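Side-chain contacts in alpha-L-rhamnosidase (Aspergillus terreus, PDB 6GSZ), which probably hydrolyses terminal non-reducing alpha-L-rhamnose residues in alpha-L-rhamnosides and binds calcium: residues E10-R13 against G19-Q22; D53-E58 against W67-L72; P458-C461 against D465-L468; S602-L607 against K638-A643; S609-A614 against E631-L636. One frame throughout, in Å; residues are numbered along the deposited sequence.

Contact 1. Residues E10-R13 against G19-Q22; sequences EHHR and GETQ
This is a polar loop-to-loop contact at one end of the N-terminal immunoglobulin-like domain, made chiefly by H12 and E10 with E20. Residues 10-13 lie in the loop between strands 3-9 and 15-18, and residues 19-22 lead out of strand 15-18. Its centre is a histidine-carboxylate hydrogen bond: H12 NE2 donates to E20 OE1 over 2.9 Å, with an N-H...O angle of 165°. The acceptor lies almost in the imidazole plane, and the bond meets the syn side of the carboxylate, whose own plane is turned 52° from the ring. E20 can reach back because its chain bends at chi2 (85°), which brings CD to within 3.6 Å of E10 CG. The carboxylates of E10 and E20 lie stacked, their planes close to parallel, with E10 OE1 and E20 OE2 4.4 Å apart. Such a pairing of like charges would be costly alone, but E10 OE1 also forms salt bridges with R24 and R492, which probably offset it. E10, H11 and H12 belong to the pocket that holds 2-(2-methoxyethoxy)ethanol. A water completes the link between the loops, donating to E10 OE2 at 2.7 Å and to Q22 O at 2.9 Å.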
# COMPACT_ATOMS: atom_id res chain seq x y z
N GLU A 10 -0.56 5.46 17.59
CA GLU A 10 -1.36 5.67 16.37
C GLU A 10 -1.26 4.40 15.53
O GLU A 10 -1.47 3.30 16.02
CB GLU A 10 -0.96 6.99 15.68
CG GLU A 10 -1.20 8.20 16.58
CD GLU A 10 -2.66 8.61 16.75
OE1 GLU A 10 -3.36 8.62 15.71
OE2 GLU A 10 -3.07 8.95 17.90
N HIS A 11 -0.94 4.57 14.23
CA HIS A 11 -0.75 3.47 13.31
C HIS A 11 0.73 3.34 12.89
O HIS A 11 1.05 2.60 11.93
CB HIS A 11 -1.66 3.58 12.09
CG HIS A 11 -3.10 3.54 12.50
ND1 HIS A 11 -3.76 2.37 12.89
CD2 HIS A 11 -3.97 4.55 12.65
CE1 HIS A 11 -4.99 2.70 13.23
NE2 HIS A 11 -5.14 4.01 13.14
N HIS A 12 1.60 3.91 13.72
CA HIS A 12 3.04 3.84 13.45
C HIS A 12 3.60 2.49 13.88
O HIS A 12 3.25 1.98 14.96
CB HIS A 12 3.76 4.91 14.25
CG HIS A 12 3.29 6.32 14.05
ND1 HIS A 12 3.51 7.02 12.86
CD2 HIS A 12 2.71 7.20 14.89
CE1 HIS A 12 3.02 8.25 13.02
NE2 HIS A 12 2.49 8.37 14.25
N ARG A 13 4.53 1.91 13.12
CA ARG A 13 5.21 0.70 13.54
C ARG A 13 6.19 1.02 14.67
O ARG A 13 6.38 0.23 15.61
CB ARG A 13 5.94 0.00 12.38
CG ARG A 13 5.04 -0.47 11.25
CD ARG A 13 5.66 -1.49 10.30
NE ARG A 13 5.96 -2.74 11.00
CZ ARG A 13 6.63 -3.76 10.49
NH1 ARG A 13 7.07 -3.70 9.23
NH2 ARG A 13 6.85 -4.86 11.23
N GLY A 19 4.07 13.19 14.46
CA GLY A 19 3.34 14.45 14.45
C GLY A 19 2.44 14.67 15.65
O GLY A 19 1.94 15.77 15.86
N GLU A 20 2.19 13.64 16.43
CA GLU A 20 1.21 13.68 17.55
C GLU A 20 1.95 14.01 18.86
O GLU A 20 2.93 13.37 19.19
CB GLU A 20 0.48 12.35 17.72
CG GLU A 20 -0.33 11.97 16.51
CD GLU A 20 0.42 11.24 15.39
OE1 GLU A 20 1.49 10.65 15.68
OE2 GLU A 20 -0.16 11.20 14.28
N THR A 21 1.41 14.96 19.62
CA THR A 21 1.92 15.23 20.98
C THR A 21 1.12 14.44 22.02
O THR A 21 1.60 14.30 23.16
CB THR A 21 1.80 16.71 21.31
OG1 THR A 21 0.44 17.12 21.24
CG2 THR A 21 2.65 17.54 20.38
N GLN A 22 -0.05 13.92 21.63
CA GLN A 22 -0.90 13.08 22.52
C GLN A 22 -1.23 11.81 21.74
O GLN A 22 -2.40 11.52 21.45
CB GLN A 22 -2.15 13.85 22.97
CG GLN A 22 -1.84 15.11 23.75
CD GLN A 22 -3.07 15.91 24.07
OE1 GLN A 22 -3.73 15.68 25.07
NE2 GLN A 22 -3.45 16.79 23.19
O HOH W 1 -3.64 11.43 18.80

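Contact 2. Residues D53-E58 against W67-L72; sequences DVFRSE and WPSSPL. With CA (calcium ion), chain X.
F55 has its CG beside the backbone N and anti to the carbonyl carbon (chi1 -61°), and chi2 of -83° turns the ring so that a face meets the main chain of P68. P68 O stands 3.4 Å above that face, displaced toward the rim, with F55 CE1 as its nearest ring atom. At the base of the ring the contact becomes apolar, F55 CG lying 3.7 Å from P68 CB, and the two side chains run at about a right angle. Beyond, F55 CE2 approaches S69 CB at 3.9 Å. In the immunoglobulin-like domain, F55 belongs to strand 53-58, an outermost strand of a five-stranded sheet, and the loop 67-72 leads toward strand 78-86 of that sheet. The loop has an internal brace: W67 NE1 donates to S70 O over 2.9 Å, in the indole plane but well above the carbonyl plane, while P68 CD and S69 N pack over one indole face and L72 CD1 over the other. A water at the edge of the F55 ring joins D53 OD2, 2.5 Å away, to S69 OG, which is also hydrogen-bonded to R47. The other oxygen of that carboxylate, D53 OD1, binds a calcium ion at 2.3 Å, together with two waters.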
# COMPACT_ATOMS: atom_id res chain seq x y z
N ASP A 53 5.77 7.79 35.86
CA ASP A 53 4.36 7.86 36.27
C ASP A 53 3.65 6.61 35.76
O ASP A 53 3.93 6.17 34.68
CB ASP A 53 3.64 9.08 35.72
CG ASP A 53 4.09 10.40 36.30
OD1 ASP A 53 4.50 10.41 37.48
OD2 ASP A 53 4.03 11.39 35.54
N VAL A 54 2.73 6.05 36.58
CA VAL A 54 1.87 4.94 36.17
C VAL A 54 0.43 5.46 36.21
O VAL A 54 -0.03 5.97 37.22
CB VAL A 54 2.08 3.67 37.02
CG1 VAL A 54 1.10 2.57 36.63
CG2 VAL A 54 3.53 3.18 36.92
N PHE A 55 -0.26 5.29 35.09
CA PHE A 55 -1.64 5.72 34.93
C PHE A 55 -2.52 4.48 34.78
O PHE A 55 -2.33 3.66 33.85
CB PHE A 55 -1.78 6.57 33.67
CG PHE A 55 -0.92 7.81 33.72
CD1 PHE A 55 -1.36 8.96 34.37
CD2 PHE A 55 0.33 7.83 33.13
CE1 PHE A 55 -0.58 10.09 34.43
CE2 PHE A 55 1.12 8.97 33.19
CZ PHE A 55 0.66 10.10 33.81
N ARG A 56 -3.47 4.31 35.68
CA ARG A 56 -4.41 3.16 35.63
C ARG A 56 -5.76 3.63 35.08
O ARG A 56 -6.27 4.69 35.46
CB ARG A 56 -4.64 2.56 37.02
CG ARG A 56 -5.50 1.30 37.00
CD ARG A 56 -5.60 0.49 38.28
NE ARG A 56 -6.42 -0.71 38.08
CZ ARG A 56 -5.99 -1.97 38.21
NH1 ARG A 56 -4.70 -2.23 38.34
NH2 ARG A 56 -6.86 -2.97 38.23
N SER A 57 -6.32 2.81 34.20
CA SER A 57 -7.66 2.99 33.64
C SER A 57 -8.47 1.73 33.87
O SER A 57 -8.02 0.67 33.51
CB SER A 57 -7.61 3.25 32.16
OG SER A 57 -7.02 4.50 31.85
N GLU A 58 -9.69 1.90 34.39
CA GLU A 58 -10.75 0.88 34.31
C GLU A 58 -11.33 0.99 32.91
O GLU A 58 -11.92 2.02 32.58
CB GLU A 58 -11.80 1.15 35.38
CG GLU A 58 -12.76 0.03 35.58
CD GLU A 58 -12.21 -1.21 36.26
OE1 GLU A 58 -11.07 -1.16 36.83
OE2 GLU A 58 -13.00 -2.23 36.26
N TRP A 67 -3.54 8.94 25.05
CA TRP A 67 -2.28 9.25 25.72
C TRP A 67 -2.58 9.70 27.15
O TRP A 67 -3.38 10.59 27.32
CB TRP A 67 -1.58 10.36 24.93
CG TRP A 67 -0.29 10.81 25.55
CD1 TRP A 67 -0.05 12.01 26.17
CD2 TRP A 67 0.93 10.06 25.62
NE1 TRP A 67 1.24 12.05 26.64
CE2 TRP A 67 1.87 10.87 26.30
CE3 TRP A 67 1.30 8.78 25.20
CZ2 TRP A 67 3.15 10.42 26.58
CZ3 TRP A 67 2.58 8.35 25.46
CH2 TRP A 67 3.49 9.16 26.15
N PRO A 68 -1.98 9.07 28.17
CA PRO A 68 -2.38 9.37 29.55
C PRO A 68 -1.61 10.48 30.27
O PRO A 68 -1.95 10.88 31.35
CB PRO A 68 -2.09 8.04 30.26
CG PRO A 68 -0.87 7.52 29.52
CD PRO A 68 -1.13 7.88 28.06
N SER A 69 -0.53 10.96 29.66
CA SER A 69 0.37 11.91 30.34
C SER A 69 0.17 13.31 29.75
O SER A 69 -0.76 13.57 28.96
CB SER A 69 1.80 11.37 30.24
OG SER A 69 2.77 12.20 30.88
N SER A 70 1.00 14.27 30.18
CA SER A 70 0.97 15.58 29.58
C SER A 70 1.49 15.46 28.13
O SER A 70 2.20 14.52 27.79
CB SER A 70 1.81 16.56 30.36
OG SER A 70 3.09 16.03 30.53
N PRO A 71 1.09 16.38 27.25
CA PRO A 71 1.56 16.36 25.85
C PRO A 71 3.09 16.34 25.73
O PRO A 71 3.79 16.98 26.51
CB PRO A 71 0.97 17.62 25.23
CG PRO A 71 -0.22 17.95 26.13
CD PRO A 71 0.20 17.53 27.52
N LEU A 72 3.57 15.53 24.80
CA LEU A 72 5.00 15.51 24.48
C LEU A 72 5.37 16.76 23.67
O LEU A 72 4.63 17.24 22.85
CB LEU A 72 5.33 14.24 23.69
CG LEU A 72 5.10 12.94 24.44
CD1 LEU A 72 5.04 11.77 23.47
CD2 LEU A 72 6.19 12.72 25.47
CA CA X . 5.32 11.77 39.19
O HOH W 2 3.86 11.20 33.02
O HOH W 3 7.29 11.50 37.91
O HOH W 4 6.10 9.45 39.77

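Contact 3. Residues P458-C461 against D465-L468; sequences PTDC and DERL. With BGC (beta-D-glucopyranose), chain B.
The carboxylates of D460 and E466 meet face against atom: D460 OD2 stands directly over one face of the E466 carboxylate, 3.0 Å from E466 CD and almost equally far from its two oxygens. The planes are 62° apart. Both residues line the glucose pocket of the six-hairpin glycosidase domain, an (alpha/alpha)6 barrel, in the loop joining helices 437-453 and 471-484. The two acceptors share no hydrogen bond, and each is tied down separately. E466 OE1 forms salt bridges with R464 and R371, and E466 OE2 accepts from W470 NE1. D460 OD2 faces the sugar, accepting from glucose O1 at the very short distance of 2.5 Å, while E466 OE2 lies 3.4 Å from the ring oxygen O5. With chi1 of 61°, D460 CG sits between the backbone N and the carbonyl carbon, and the twist at chi2 then points OD1 to the backbone of L468. L468 N donates to D460 OD1 over 2.9 Å, approaching nearly in line with the C-O bond, and D460 N returns a bond of 3.0 Å to L468 O. The first bond restrains the carboxylate through OD1; the second ties its backbone to the same residue. R467, with positive phi (65°), carries the chain round past the other segment, and its CA makes a C-H...O contact with C461 O at 3.1 Å. On the carbonyl side of R467, T459 CG2 rests 3.5 Å from R467 O.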
# COMPACT_ATOMS: atom_id res chain seq x y z
N PRO A 458 -0.59 3.80 -3.28
CA PRO A 458 -1.12 2.60 -3.91
C PRO A 458 -1.19 2.80 -5.42
O PRO A 458 -2.06 3.52 -5.92
CB PRO A 458 -2.50 2.44 -3.26
CG PRO A 458 -2.91 3.87 -2.92
CD PRO A 458 -1.63 4.66 -2.74
N THR A 459 -0.26 2.17 -6.10
CA THR A 459 -0.10 2.37 -7.54
C THR A 459 -0.93 1.36 -8.35
O THR A 459 -1.21 0.26 -7.89
CB THR A 459 1.36 2.26 -8.01
OG1 THR A 459 1.92 1.00 -7.67
CG2 THR A 459 2.26 3.33 -7.43
N ASP A 460 -1.34 1.78 -9.55
CA ASP A 460 -1.94 0.88 -10.48
C ASP A 460 -0.96 -0.22 -10.93
O ASP A 460 -1.31 -1.39 -11.05
CB ASP A 460 -2.49 1.57 -11.72
CG ASP A 460 -1.48 2.35 -12.57
OD1 ASP A 460 -0.56 2.99 -12.01
OD2 ASP A 460 -1.65 2.28 -13.82
N CYS A 461 0.27 0.20 -11.25
CA CYS A 461 1.29 -0.73 -11.70
C CYS A 461 2.68 -0.17 -11.40
O CYS A 461 2.79 0.99 -11.05
CB CYS A 461 1.17 -1.05 -13.19
SG CYS A 461 1.27 0.39 -14.28
N ASP A 465 5.28 3.50 -17.78
CA ASP A 465 5.28 4.95 -17.61
C ASP A 465 3.98 5.42 -16.99
O ASP A 465 3.28 6.20 -17.55
CB ASP A 465 5.57 5.64 -18.94
CG ASP A 465 4.62 5.29 -20.07
OD1 ASP A 465 3.80 4.34 -19.89
OD2 ASP A 465 4.67 5.94 -21.10
N GLU A 466 3.68 4.88 -15.82
CA GLU A 466 2.43 5.21 -15.11
C GLU A 466 2.76 5.20 -13.62
O GLU A 466 3.34 6.12 -13.14
CB GLU A 466 1.30 4.29 -15.60
CG GLU A 466 -0.09 4.75 -15.21
CD GLU A 466 -1.20 4.23 -16.11
OE1 GLU A 466 -0.91 3.41 -16.98
OE2 GLU A 466 -2.34 4.67 -15.94
N ARG A 467 2.32 4.17 -12.88
CA ARG A 467 2.66 4.04 -11.44
C ARG A 467 2.01 5.20 -10.69
O ARG A 467 2.64 5.84 -9.87
CB ARG A 467 4.17 3.88 -11.19
CG ARG A 467 4.96 3.15 -12.27
CD ARG A 467 6.41 3.05 -11.92
NE ARG A 467 7.19 2.65 -13.06
CZ ARG A 467 8.50 2.44 -13.01
NH1 ARG A 467 9.13 2.53 -11.86
NH2 ARG A 467 9.19 2.12 -14.10
N LEU A 468 0.71 5.42 -10.95
CA LEU A 468 -0.01 6.54 -10.36
C LEU A 468 -1.01 6.01 -9.33
O LEU A 468 -1.41 4.80 -9.36
CB LEU A 468 -0.78 7.29 -11.46
CG LEU A 468 0.07 7.72 -12.66
CD1 LEU A 468 -0.80 8.36 -13.72
CD2 LEU A 468 1.21 8.67 -12.24
C2 BGC B . -5.73 1.87 -13.94
C3 BGC B . -7.18 2.15 -14.20
C4 BGC B . -7.50 3.29 -15.15
C5 BGC B . -6.68 3.04 -16.31
C6 BGC B . -7.03 4.14 -17.29
C1 BGC B . -4.97 1.80 -15.26
O1 BGC B . -3.64 1.40 -14.99
O2 BGC B . -5.56 0.52 -13.55
O3 BGC B . -7.69 2.60 -13.06
O4 BGC B . -8.89 3.47 -15.51
O5 BGC B . -5.23 2.95 -16.07
O6 BGC B . -6.15 4.04 -18.41

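Contact 4. Residues S602-L607 against K638-A643; sequences SDAYLL and KEFQKA
F640 carries this contact, reaching from helix 623-644 against D603, A604 and L607 of helix 598-619. Its CB is the first atom to touch, lying 4.3 Å from L607 CD2. From there chi1 of -178° sends CG out opposite the backbone N, pointing the ring across the gap between the helices. One side of the ring then does the work. F640 CD2 meets D603 CB at 3.8 Å, with that methylene at the ring edge and near its plane. Farther out, F640 CE2 approaches A604 N at 3.6 Å and A604 CB at 3.9 Å, so the outer part of the ring lies against the backbone of the facing helix. No hydrogen bond crosses between the segments. The D603 carboxylate turns to other partners: OD2 forms a salt bridge with R573 and accepts from W644 NE1, and OD1 accepts from W571 N. W644 also meets the F640 ring, their planes at about 55°. The segment axes stay 10.5 Å apart, a gap bridged here by one large aromatic side chain facing smaller ones. With 165° between their directions, the helices pack as consecutive antiparallel partners, the arrangement typical of the helical hairpins in the (alpha/alpha)6 glycosidase fold.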
# COMPACT_ATOMS: atom_id res chain seq x y z
N SER A 602 -22.73 3.19 -12.81
CA SER A 602 -22.49 4.40 -12.04
C SER A 602 -23.57 4.65 -10.98
O SER A 602 -23.29 5.05 -9.85
CB SER A 602 -22.34 5.59 -12.99
OG SER A 602 -21.17 5.48 -13.80
N ASP A 603 -24.82 4.48 -11.40
CA ASP A 603 -25.93 4.69 -10.48
C ASP A 603 -25.92 3.67 -9.35
O ASP A 603 -26.23 4.05 -8.19
CB ASP A 603 -27.26 4.61 -11.23
CG ASP A 603 -27.55 5.80 -12.13
OD1 ASP A 603 -26.86 6.85 -11.99
OD2 ASP A 603 -28.50 5.69 -12.97
N ALA A 604 -25.52 2.44 -9.67
CA ALA A 604 -25.41 1.42 -8.60
C ALA A 604 -24.38 1.88 -7.56
O ALA A 604 -24.66 1.82 -6.35
CB ALA A 604 -25.06 0.08 -9.17
N TYR A 605 -23.22 2.37 -8.04
CA TYR A 605 -22.20 2.84 -7.13
C TYR A 605 -22.58 4.15 -6.39
O TYR A 605 -22.14 4.36 -5.24
CB TYR A 605 -20.85 2.97 -7.83
CG TYR A 605 -20.05 1.69 -7.81
CD1 TYR A 605 -20.24 0.71 -8.77
CD2 TYR A 605 -19.14 1.45 -6.80
CE1 TYR A 605 -19.50 -0.46 -8.78
CE2 TYR A 605 -18.40 0.27 -6.78
CZ TYR A 605 -18.58 -0.69 -7.77
OH TYR A 605 -17.84 -1.86 -7.72
N LEU A 606 -23.42 4.99 -7.01
CA LEU A 606 -23.97 6.17 -6.32
C LEU A 606 -24.82 5.71 -5.13
O LEU A 606 -24.70 6.27 -4.04
CB LEU A 606 -24.77 7.03 -7.30
CG LEU A 606 -25.76 8.02 -6.68
CD1 LEU A 606 -25.05 9.03 -5.82
CD2 LEU A 606 -26.61 8.69 -7.74
N LEU A 607 -25.69 4.73 -5.35
CA LEU A 607 -26.50 4.20 -4.26
C LEU A 607 -25.59 3.62 -3.16
O LEU A 607 -25.80 3.85 -1.99
CB LEU A 607 -27.46 3.14 -4.80
CG LEU A 607 -28.84 3.61 -5.24
CD1 LEU A 607 -29.62 4.14 -4.07
CD2 LEU A 607 -28.83 4.64 -6.29
N LYS A 638 -35.60 3.81 -5.69
CA LYS A 638 -36.78 3.86 -6.58
C LYS A 638 -36.38 4.36 -7.98
O LYS A 638 -36.76 3.75 -9.00
CB LYS A 638 -37.91 4.72 -5.99
CG LYS A 638 -39.15 4.90 -6.87
CD LYS A 638 -40.21 5.84 -6.29
CE LYS A 638 -41.38 6.04 -7.22
NZ LYS A 638 -42.65 6.23 -6.48
N GLU A 639 -35.55 5.41 -8.04
CA GLU A 639 -35.10 5.94 -9.35
C GLU A 639 -34.21 4.92 -10.08
O GLU A 639 -34.32 4.76 -11.30
CB GLU A 639 -34.40 7.29 -9.19
CG GLU A 639 -35.25 8.38 -8.63
CD GLU A 639 -36.51 8.69 -9.43
OE1 GLU A 639 -36.52 8.43 -10.68
OE2 GLU A 639 -37.47 9.23 -8.82
N PHE A 640 -33.34 4.21 -9.36
CA PHE A 640 -32.52 3.14 -9.92
C PHE A 640 -33.39 2.08 -10.59
O PHE A 640 -33.14 1.65 -11.73
CB PHE A 640 -31.55 2.54 -8.90
CG PHE A 640 -30.68 1.47 -9.49
CD1 PHE A 640 -31.12 0.16 -9.58
CD2 PHE A 640 -29.41 1.76 -9.97
CE1 PHE A 640 -30.34 -0.82 -10.15
CE2 PHE A 640 -28.64 0.78 -10.56
CZ PHE A 640 -29.10 -0.49 -10.67
N GLN A 641 -34.42 1.65 -9.86
CA GLN A 641 -35.37 0.64 -10.35
C GLN A 641 -36.07 1.13 -11.62
O GLN A 641 -36.13 0.40 -12.63
CB GLN A 641 -36.36 0.29 -9.24
CG GLN A 641 -35.69 -0.45 -8.09
CD GLN A 641 -36.53 -0.50 -6.84
OE1 GLN A 641 -37.63 0.06 -6.79
NE2 GLN A 641 -35.98 -1.12 -5.81
N LYS A 642 -36.58 2.37 -11.58
CA LYS A 642 -37.26 2.93 -12.74
C LYS A 642 -36.35 2.94 -13.97
O LYS A 642 -36.81 2.70 -15.08
CB LYS A 642 -37.76 4.34 -12.45
CG LYS A 642 -38.96 4.39 -11.51
CD LYS A 642 -39.21 5.74 -10.88
CE LYS A 642 -39.66 6.80 -11.85
NZ LYS A 642 -39.97 8.05 -11.12
N ALA A 643 -35.07 3.28 -13.76
CA ALA A 643 -34.15 3.44 -14.87
C ALA A 643 -33.66 2.09 -15.44
O ALA A 643 -33.48 1.98 -16.67
CB ALA A 643 -32.99 4.29 -14.44

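Contact 5. Residues S609-A614 against E631-L636; sequences STDMLA and EWHAKL. With NAG (2-acetamido-2-deoxy-beta-D-glucopyranose), chain D; NAG (2-acetamido-2-deoxy-beta-D-glucopyranose), chain C.
H633, T610 and D611 bury the most surface where helices 598-619 and 623-644 run antiparallel, their segment axes 9.1 Å apart. With CG trans to the main-chain N (chi1 -175°), the H633 ring extends toward the partner helix. T610 CB lies at the ring edge, near its plane, while D611 OD1 sits above one face, displaced toward the rim. The closest touch is D611 CB to H633 CD2 at 3.6 Å. T610 splits its two branches between tasks: its hydroxyl is hydrogen-bonded to L606 O within its own helix, and its methyl faces the partner, with T610 CG2 3.8 Å from H633 N and 4.1 Å from W632 CB. Both sides of this helix pair meet glycans attached to the protein. D611 OD2 accepts from the amide N2 of one N-acetylglucosamine over 2.9 Å, while the indole of W632 takes C6 of another against one face, 3.6 Å above its plane. D611 OD1 and H633 NE2 remain 4.3 Å apart, too far for a hydrogen bond, though the nearby carboxylate may still polarise the imidazole. The chemistry thus implies that van der Waals packing joins these two segments, whereas the hydrogen bond of D611 OD2 goes to the sugar.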
# COMPACT_ATOMS: atom_id res chain seq x y z
N SER A 609 -22.42 4.40 -2.45
CA SER A 609 -21.80 5.47 -1.69
C SER A 609 -22.77 6.15 -0.71
O SER A 609 -22.36 6.58 0.37
CB SER A 609 -21.18 6.47 -2.63
OG SER A 609 -19.87 6.07 -3.00
N THR A 610 -24.03 6.32 -1.16
CA THR A 610 -25.01 6.95 -0.30
C THR A 610 -25.27 6.09 0.95
O THR A 610 -25.39 6.64 2.07
CB THR A 610 -26.31 7.26 -1.08
OG1 THR A 610 -25.95 8.00 -2.26
CG2 THR A 610 -27.33 8.02 -0.25
N ASP A 611 -25.31 4.77 0.73
CA ASP A 611 -25.52 3.80 1.80
C ASP A 611 -24.33 3.83 2.78
O ASP A 611 -24.47 3.96 4.02
CB ASP A 611 -25.66 2.42 1.18
CG ASP A 611 -26.09 1.32 2.12
OD1 ASP A 611 -26.90 1.59 3.01
OD2 ASP A 611 -25.66 0.18 1.88
N MET A 612 -23.10 3.82 2.21
CA MET A 612 -21.90 3.87 3.04
C MET A 612 -21.88 5.17 3.83
O MET A 612 -21.50 5.17 5.04
CB MET A 612 -20.61 3.74 2.23
CG MET A 612 -20.32 2.32 1.72
SD MET A 612 -18.72 2.19 0.93
CE MET A 612 -18.91 3.12 -0.59
N LEU A 613 -22.25 6.28 3.19
CA LEU A 613 -22.21 7.58 3.88
C LEU A 613 -23.26 7.64 5.02
O LEU A 613 -22.98 8.19 6.07
CB LEU A 613 -22.35 8.72 2.86
CG LEU A 613 -22.24 10.13 3.45
CD1 LEU A 613 -20.89 10.36 4.13
CD2 LEU A 613 -22.48 11.14 2.34
N ALA A 614 -24.46 7.07 4.80
CA ALA A 614 -25.46 6.94 5.86
C ALA A 614 -24.84 6.18 7.05
O ALA A 614 -24.98 6.62 8.18
CB ALA A 614 -26.70 6.24 5.37
N GLU A 631 -32.72 8.57 3.70
CA GLU A 631 -33.87 9.10 2.90
C GLU A 631 -33.49 9.14 1.41
O GLU A 631 -34.23 8.72 0.52
CB GLU A 631 -34.28 10.50 3.40
CG GLU A 631 -35.03 10.47 4.74
CD GLU A 631 -35.32 11.79 5.45
OE1 GLU A 631 -35.12 12.89 4.83
OE2 GLU A 631 -35.76 11.73 6.63
N TRP A 632 -32.34 9.76 1.12
CA TRP A 632 -31.84 9.85 -0.28
C TRP A 632 -31.65 8.45 -0.85
O TRP A 632 -32.00 8.20 -2.01
CB TRP A 632 -30.53 10.64 -0.35
CG TRP A 632 -30.71 12.12 -0.42
CD1 TRP A 632 -31.02 12.99 0.58
CD2 TRP A 632 -30.67 12.91 -1.61
NE1 TRP A 632 -31.16 14.26 0.09
CE2 TRP A 632 -30.96 14.24 -1.25
CE3 TRP A 632 -30.38 12.62 -2.94
CZ2 TRP A 632 -30.97 15.29 -2.18
CZ3 TRP A 632 -30.40 13.65 -3.85
CH2 TRP A 632 -30.70 14.95 -3.48
N HIS A 633 -31.09 7.53 -0.06
CA HIS A 633 -30.89 6.17 -0.55
C HIS A 633 -32.23 5.53 -0.95
O HIS A 633 -32.32 4.88 -1.99
CB HIS A 633 -30.13 5.35 0.48
CG HIS A 633 -29.78 4.00 0.02
ND1 HIS A 633 -30.60 2.91 0.19
CD2 HIS A 633 -28.66 3.53 -0.56
CE1 HIS A 633 -29.99 1.85 -0.30
NE2 HIS A 633 -28.80 2.20 -0.78
N ALA A 634 -33.27 5.72 -0.12
CA ALA A 634 -34.55 5.11 -0.45
C ALA A 634 -35.13 5.74 -1.71
O ALA A 634 -35.62 5.02 -2.58
CB ALA A 634 -35.49 5.26 0.73
N LYS A 635 -35.06 7.07 -1.84
CA LYS A 635 -35.64 7.74 -3.01
C LYS A 635 -34.87 7.36 -4.28
O LYS A 635 -35.48 7.07 -5.34
CB LYS A 635 -35.70 9.26 -2.80
CG LYS A 635 -36.69 9.73 -1.73
CD LYS A 635 -38.12 9.30 -1.91
N LEU A 636 -33.55 7.29 -4.19
CA LEU A 636 -32.75 6.95 -5.36
C LEU A 636 -32.79 5.47 -5.70
O LEU A 636 -32.57 5.10 -6.85
CB LEU A 636 -31.31 7.42 -5.19
CG LEU A 636 -31.12 8.93 -5.08
CD1 LEU A 636 -29.64 9.24 -4.90
CD2 LEU A 636 -31.64 9.62 -6.31
C1 NAG D . -28.52 15.58 2.33
C2 NAG D . -27.60 16.71 2.90
C3 NAG D . -27.53 17.86 1.89
C4 NAG D . -27.17 17.33 0.50
C5 NAG D . -27.98 16.11 0.10
C6 NAG D . -27.46 15.43 -1.17
C7 NAG D . -27.49 16.77 5.31
C8 NAG D . -28.02 17.31 6.59
N2 NAG D . -28.03 17.21 4.18
O3 NAG D . -26.57 18.83 2.34
O4 NAG D . -27.47 18.30 -0.52
O5 NAG D . -28.02 15.10 1.14
O6 NAG D . -26.28 14.64 -0.91
O7 NAG D . -26.62 15.87 5.32
C1 NAG C . -25.48 -0.05 6.11
C2 NAG C . -25.00 -1.28 5.37
C3 NAG C . -26.20 -2.16 4.99
C4 NAG C . -27.06 -2.43 6.21
C5 NAG C . -27.41 -1.12 6.91
C6 NAG C . -28.21 -1.33 8.19
C7 NAG C . -23.01 -1.29 3.97
C8 NAG C . -22.41 -0.78 2.69
N2 NAG C . -24.25 -0.89 4.22
O3 NAG C . -25.71 -3.39 4.45
O4 NAG C . -28.28 -3.03 5.73
O5 NAG C . -26.20 -0.44 7.24
O6 NAG C . -27.47 -2.12 9.15
O7 NAG C . -22.39 -2.00 4.74

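Overall arrangement
Contacts 1 and 2 share the immunoglobulin-like domain and touch directly: T21 O and L72 N lie 2.8 Å apart, and Q22 packs on W67. Contact 2 is a surface contact, with water and calcium at its polar end, whereas contact 1 is partly buried and rests on a histidine-carboxylate hydrogen bond and paired carboxylates. Contacts 3, 4 and 5 fall in the six-hairpin domain. Contact 3 is wholly buried at the glucose site, polar and backbone-rich, about 31 Å between centres from contact 4. Contacts 4 and 5 hold the same two helices, their centres about 10 Å apart, and meet where L607 approaches H633 and L636. Contact 4 is buried and made by van der Waals packing; contact 5 is more exposed and edged by glycans.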